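Local structure of uncharacterized protein (Leishmania infantum, 4TYZ) at residues 1-6 and 16-21; 41-46 and 56-61. The protein is of unknown function; this C-terminal GRAM domain belongs to a family tentatively linked to sterol binding and transfer. All blocks are in the same frame, centred on the assembly; numbering follows the deposited sequence.

Interaction 1: 1-6 and 16-21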
loop_
_atom_site.group_PDB
_atom_site.type_symbol
_atom_site.label_atom_id
_atom_site.label_comp_id
_atom_site.label_asym_id
_atom_site.label_seq_id
_atom_site.Cartn_x
_atom_site.Cartn_y
_atom_site.Cartn_z
ATOM N N ASN A 1 -9.140 13.315 7.674
ATOM C CA ASN A 1 -8.427 12.854 8.861
ATOM C C ASN A 1 -7.538 11.636 8.600
ATOM O O ASN A 1 -7.239 10.870 9.525
ATOM C CB ASN A 1 -9.421 12.524 9.976
ATOM N N ILE A 2 -7.116 11.457 7.349
ATOM C CA ILE A 2 -6.303 10.300 6.987
ATOM C C ILE A 2 -4.990 10.272 7.782
ATOM O O ILE A 2 -4.452 9.202 8.093
ATOM C CB ILE A 2 -6.007 10.262 5.456
ATOM C CG1 ILE A 2 -5.347 8.946 5.070
ATOM C CG2 ILE A 2 -5.131 11.434 5.013
ATOM C CD1 ILE A 2 -6.174 7.748 5.436
ATOM N N GLU A 3 -4.480 11.447 8.128
ATOM C CA GLU A 3 -3.222 11.522 8.856
ATOM C C GLU A 3 -3.383 10.914 10.239
ATOM O O GLU A 3 -2.476 10.256 10.747
ATOM C CB GLU A 3 -2.745 12.971 8.968
ATOM C CG GLU A 3 -2.368 13.627 7.652
ATOM C CD GLU A 3 -3.572 14.134 6.857
ATOM O OE1 GLU A 3 -4.730 13.957 7.300
ATOM O OE2 GLU A 3 -3.354 14.720 5.779
ATOM N N GLY A 4 -4.545 11.141 10.846
ATOM C CA GLY A 4 -4.832 10.591 12.159
ATOM C C GLY A 4 -4.837 9.075 12.145
ATOM O O GLY A 4 -4.355 8.431 13.078
ATOM N N VAL A 5 -5.380 8.489 11.080
ATOM C CA VAL A 5 -5.355 7.032 10.974
ATOM C C VAL A 5 -3.908 6.549 10.955
ATOM O O VAL A 5 -3.545 5.599 11.657
ATOM C CB VAL A 5 -6.091 6.531 9.720
ATOM C CG1 VAL A 5 -6.002 5.007 9.624
ATOM C CG2 VAL A 5 -7.541 6.979 9.753
ATOM N N PHE A 6 -3.072 7.219 10.164
ATOM C CA PHE A 6 -1.673 6.835 10.078
ATOM C C PHE A 6 -0.970 6.952 11.427
ATOM O O PHE A 6 -0.227 6.047 11.823
ATOM C CB PHE A 6 -0.930 7.687 9.046
ATOM C CG PHE A 6 0.487 7.255 8.835
ATOM C CD1 PHE A 6 0.761 6.093 8.142
ATOM C CD2 PHE A 6 1.542 7.988 9.345
ATOM C CE1 PHE A 6 2.080 5.658 7.956
ATOM C CE2 PHE A 6 2.854 7.570 9.152
ATOM C CZ PHE A 6 3.122 6.393 8.453
ATOM N N GLU A 16 8.064 9.972 10.311
ATOM C CA GLU A 16 7.885 9.910 8.860
ATOM C C GLU A 16 6.840 10.902 8.377
ATOM O O GLU A 16 5.751 10.962 8.925
ATOM C CB GLU A 16 7.453 8.506 8.443
ATOM C CG GLU A 16 8.526 7.445 8.611
ATOM C CD GLU A 16 9.619 7.585 7.569
ATOM O OE1 GLU A 16 9.321 7.399 6.371
ATOM O OE2 GLU A 16 10.758 7.898 7.954
ATOM N N THR A 17 7.172 11.675 7.352
ATOM C CA THR A 17 6.154 12.498 6.719
ATOM C C THR A 17 5.236 11.631 5.864
ATOM O O THR A 17 5.658 10.631 5.276
ATOM C CB THR A 17 6.760 13.592 5.844
ATOM O OG1 THR A 17 7.725 13.002 4.967
ATOM C CG2 THR A 17 7.436 14.643 6.706
ATOM N N LEU A 18 3.967 12.011 5.819
ATOM C CA LEU A 18 3.009 11.307 4.991
ATOM C C LEU A 18 2.997 12.004 3.636
ATOM O O LEU A 18 2.490 13.127 3.504
ATOM C CB LEU A 18 1.620 11.299 5.636
ATOM C CG LEU A 18 0.578 10.457 4.898
ATOM C CD1 LEU A 18 1.040 9.011 4.786
ATOM C CD2 LEU A 18 -0.781 10.519 5.599
ATOM N N LEU A 19 3.583 11.355 2.635
ATOM C CA LEU A 19 3.729 11.971 1.319
ATOM C C LEU A 19 2.463 11.860 0.497
ATOM O O LEU A 19 2.118 12.778 -0.247
ATOM C CB LEU A 19 4.888 11.336 0.550
ATOM C CG LEU A 19 6.258 11.450 1.208
ATOM C CD1 LEU A 19 7.289 10.704 0.386
ATOM C CD2 LEU A 19 6.642 12.916 1.367
ATOM N N ASP A 20 1.777 10.730 0.617
ATOM C CA ASP A 20 0.573 10.500 -0.163
ATOM C C ASP A 20 -0.220 9.362 0.453
ATOM O O ASP A 20 0.294 8.600 1.275
ATOM C CB ASP A 20 0.913 10.186 -1.624
ATOM C CG ASP A 20 -0.074 10.807 -2.602
ATOM O OD1 ASP A 20 0.324 11.065 -3.760
ATOM O OD2 ASP A 20 -1.239 11.036 -2.217
ATOM N N SER A 21 -1.480 9.255 0.060
ATOM C CA SER A 21 -2.304 8.149 0.517
ATOM C C SER A 21 -3.366 7.842 -0.517
ATOM O O SER A 21 -3.766 8.715 -1.288
ATOM C CB SER A 21 -2.952 8.454 1.865
ATOM O OG SER A 21 -3.821 9.570 1.750
#
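In this GRAM domain of the PH-like clan, the N-terminal helix packs on the lead-in to the first strand of the sheet, Ile2, Glu3 and Phe6 meeting Leu18 and Ser21. Leu18 is the wedge. With CG opposite the backbone N (chi1 -174°), its branch points at the helix, and chi2 (58°) parts the methyls. CD1 lies over one face of the Phe6 ring, 4.4 Å from Phe6 CG, while CD2 reaches Glu3 CG at 4.0 Å. The Glu3 and Leu18 side chains cross nearly at right angles; Glu3 CG does the touching, the chain bending away at chi2 (80°). One turn before Phe6, Ile2 turns to the strand: Ile2 CG1 sits 3.7 Å from Ser21 OG, an apolar carbon against a hydroxyl, and Ile2 CG2 only grazes Leu18 CD2. The contact is a modest, largely apolar one near the surface. Glu16 O, close to the Phe6 ring, accepts a hydrogen bond from Arg7 of the same helix. Leu19 and Asp20 form a classic beta bulge opposite Ile39, and on strand 31-39 Phe38 meets Ile2, Val5, Phe6 and Leu18, with Cys45 of strand 43-48 also touching Phe6.

Interaction 2: 41-46 and 56-61; sequences PHWLCF and SIEYDE
Over one face of the Trp43 indole lies Glu58 CG, 3.6 Å from the centroid of the six-membered ring and 14° off its normal, a CH-pi contact; Ser56 C and Ile57 N lie at the ring edge. Trp43 CG, anti to the carbonyl carbon (chi1 -62°), lays the indole against Glu58. Tyr59 lays one face of its ring over Leu44 N and has Pro41 C and His42 N at its edge. The His42 ring, with Pro41 CB over one face, is hydrogen-bonded through ND1 to Glu16 OE2; Glu58 OE2 only runs alongside, 3.3 Å from His42 CB. These groups close the open end of an antiparallel beta hairpin, strands 43-48 and 54-58. Leu44 and Ile57 form a hydrogen-bonded pair: Leu44 N to Ile57 O, 2.8 Å and almost straight at 176°, answered by Ile57 N to Leu44 O at 2.9 Å. Tyr59 N reaches His42 O from above the carbonyl plane (3.0 Å). At the junction with the 3-10 turn 59-61, Glu58 OE1 takes Asp60 N and Glu61 OE2 takes Glu58 N, one N-H to each carboxylate. On the face bearing Trp43, Cys45 SG rests 3.6 Å from Ser56 CB; on the other, Leu44 CB meets Ile57 CG2.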
loop_
_atom_site.group_PDB
_atom_site.type_symbol
_atom_site.label_atom_id
_atom_site.label_comp_id
_atom_site.label_asym_id
_atom_site.label_seq_id
_atom_site.Cartn_x
_atom_site.Cartn_y
_atom_site.Cartn_z
ATOM N N PRO A 41 8.545 8.554 3.191
ATOM C CA PRO A 41 9.830 8.453 2.489
ATOM C C PRO A 41 10.503 7.073 2.596
ATOM O O PRO A 41 11.203 6.680 1.662
ATOM C CB PRO A 41 10.680 9.532 3.175
ATOM C CG PRO A 41 9.675 10.545 3.660
ATOM C CD PRO A 41 8.487 9.718 4.097
ATOM N N HIS A 42 10.274 6.341 3.683
ATOM C CA HIS A 42 10.950 5.054 3.876
ATOM C C HIS A 42 10.021 3.844 3.893
ATOM O O HIS A 42 10.507 2.709 3.823
ATOM C CB HIS A 42 11.753 5.067 5.180
ATOM C CG HIS A 42 12.868 6.059 5.181
ATOM N ND1 HIS A 42 12.839 7.207 5.943
ATOM C CD2 HIS A 42 14.033 6.085 4.494
ATOM C CE1 HIS A 42 13.946 7.899 5.726
ATOM N NE2 HIS A 42 14.685 7.242 4.855
ATOM N N TRP A 43 8.711 4.079 3.976
ATOM C CA TRP A 43 7.756 2.995 4.222
ATOM C C TRP A 43 6.539 3.004 3.332
ATOM O O TRP A 43 6.002 4.047 2.956
ATOM C CB TRP A 43 7.261 3.026 5.695
ATOM C CG TRP A 43 8.372 2.826 6.668
ATOM C CD1 TRP A 43 9.225 3.783 7.140
ATOM C CD2 TRP A 43 8.777 1.590 7.269
ATOM N NE1 TRP A 43 10.142 3.219 8.004
ATOM C CE2 TRP A 43 9.887 1.874 8.099
ATOM C CE3 TRP A 43 8.309 0.273 7.191
ATOM C CZ2 TRP A 43 10.531 0.890 8.859
ATOM C CZ3 TRP A 43 8.952 -0.711 7.937
ATOM C CH2 TRP A 43 10.054 -0.396 8.758
ATOM N N LEU A 44 6.128 1.790 3.010
ATOM C CA LEU A 44 4.861 1.532 2.362
ATOM C C LEU A 44 3.965 0.881 3.396
ATOM O O LEU A 44 4.293 -0.181 3.916
ATOM C CB LEU A 44 5.047 0.617 1.157
ATOM C CG LEU A 44 3.710 0.276 0.521
ATOM C CD1 LEU A 44 3.047 1.555 0.065
ATOM C CD2 LEU A 44 3.898 -0.703 -0.631
ATOM N N CYS A 45 2.844 1.524 3.715
ATOM C CA CYS A 45 1.982 1.032 4.795
ATOM C C CYS A 45 0.543 0.890 4.350
ATOM O O CYS A 45 0.089 1.587 3.449
ATOM C CB CYS A 45 2.010 1.973 6.003
ATOM S SG CYS A 45 3.672 2.405 6.540
ATOM N N PHE A 46 -0.172 0.001 5.020
ATOM C CA PHE A 46 -1.602 -0.153 4.782
ATOM C C PHE A 46 -2.313 -0.321 6.106
ATOM O O PHE A 46 -1.847 -1.074 6.954
ATOM C CB PHE A 46 -1.887 -1.362 3.879
ATOM C CG PHE A 46 -3.354 -1.619 3.674
ATOM C CD1 PHE A 46 -4.023 -1.041 2.608
ATOM C CD2 PHE A 46 -4.065 -2.418 4.561
ATOM C CE1 PHE A 46 -5.389 -1.262 2.423
ATOM C CE2 PHE A 46 -5.425 -2.641 4.395
ATOM C CZ PHE A 46 -6.091 -2.074 3.316
ATOM N N SER A 56 3.354 -2.733 7.391
ATOM C CA SER A 56 4.299 -1.707 6.958
ATOM C C SER A 56 5.534 -2.407 6.458
ATOM O O SER A 56 6.019 -3.350 7.091
ATOM C CB SER A 56 4.645 -0.731 8.084
ATOM O OG SER A 56 5.193 -1.418 9.199
ATOM N N ILE A 57 6.033 -1.956 5.315
ATOM C CA ILE A 57 7.213 -2.555 4.725
ATOM C C ILE A 57 8.141 -1.446 4.253
ATOM O O ILE A 57 7.705 -0.450 3.685
ATOM C CB ILE A 57 6.836 -3.513 3.571
ATOM C CG1 ILE A 57 8.097 -4.121 2.961
ATOM C CG2 ILE A 57 6.022 -2.816 2.527
ATOM C CD1 ILE A 57 7.820 -5.336 2.143
ATOM N N GLU A 58 9.426 -1.592 4.553
ATOM C CA GLU A 58 10.397 -0.584 4.138
ATOM C C GLU A 58 10.670 -0.737 2.645
ATOM O O GLU A 58 10.661 -1.852 2.137
ATOM C CB GLU A 58 11.700 -0.746 4.939
ATOM C CG GLU A 58 12.179 0.493 5.690
ATOM C CD GLU A 58 13.104 1.390 4.861
ATOM O OE1 GLU A 58 13.288 1.128 3.650
ATOM O OE2 GLU A 58 13.656 2.367 5.425
ATOM N N TYR A 59 10.903 0.358 1.926
ATOM C CA TYR A 59 11.226 0.204 0.510
ATOM C C TYR A 59 12.454 -0.679 0.290
ATOM O O TYR A 59 12.547 -1.349 -0.746
ATOM C CB TYR A 59 11.436 1.563 -0.169
ATOM C CG TYR A 59 10.168 2.361 -0.165
ATOM C CD1 TYR A 59 9.071 1.956 -0.913
ATOM C CD2 TYR A 59 10.053 3.499 0.628
ATOM C CE1 TYR A 59 7.879 2.680 -0.862
ATOM C CE2 TYR A 59 8.885 4.224 0.668
ATOM C CZ TYR A 59 7.808 3.810 -0.075
ATOM O OH TYR A 59 6.644 4.545 -0.027
ATOM N N ASP A 60 13.373 -0.729 1.261
ATOM C CA ASP A 60 14.560 -1.559 1.068
ATOM C C ASP A 60 14.261 -3.046 1.301
ATOM O O ASP A 60 15.148 -3.891 1.164
ATOM C CB ASP A 60 15.762 -1.059 1.927
ATOM C CG ASP A 60 15.594 -1.232 3.450
ATOM O OD1 ASP A 60 14.604 -1.805 3.938
ATOM O OD2 ASP A 60 16.532 -0.797 4.182
ATOM N N GLU A 61 13.000 -3.359 1.598
ATOM C CA GLU A 61 12.522 -4.732 1.733
ATOM C C GLU A 61 11.729 -5.182 0.501
ATOM O O GLU A 61 11.332 -6.341 0.402
ATOM C CB GLU A 61 11.642 -4.869 2.983
ATOM C CG GLU A 61 12.405 -4.625 4.280
ATOM C CD GLU A 61 11.540 -4.783 5.527
ATOM O OE1 GLU A 61 11.927 -5.572 6.417
ATOM O OE2 GLU A 61 10.495 -4.101 5.646
#

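In the fold
Interactions 1 and 2 follow one another along the chain, the first closing before the second opens, and their centres lie 13 Å apart within the same GRAM domain. Both reach one antiparallel sheet: interaction 1 at the start of strand 20-28, interaction 2 at the hairpin of strands 43-48 and 54-58, with strand 31-39 between them. They meet directly where Glu16 OE2 and His42 ND1, 3.0 Å apart, probably form a hydrogen bond, and where Thr17 O packs on Pro41 CD. Interaction 1 brings in the N-terminal helix 2-9, setting it against the lead-in to strand 20-28, while helix 96-107 packs on Leu44 and Tyr59 of interaction 2.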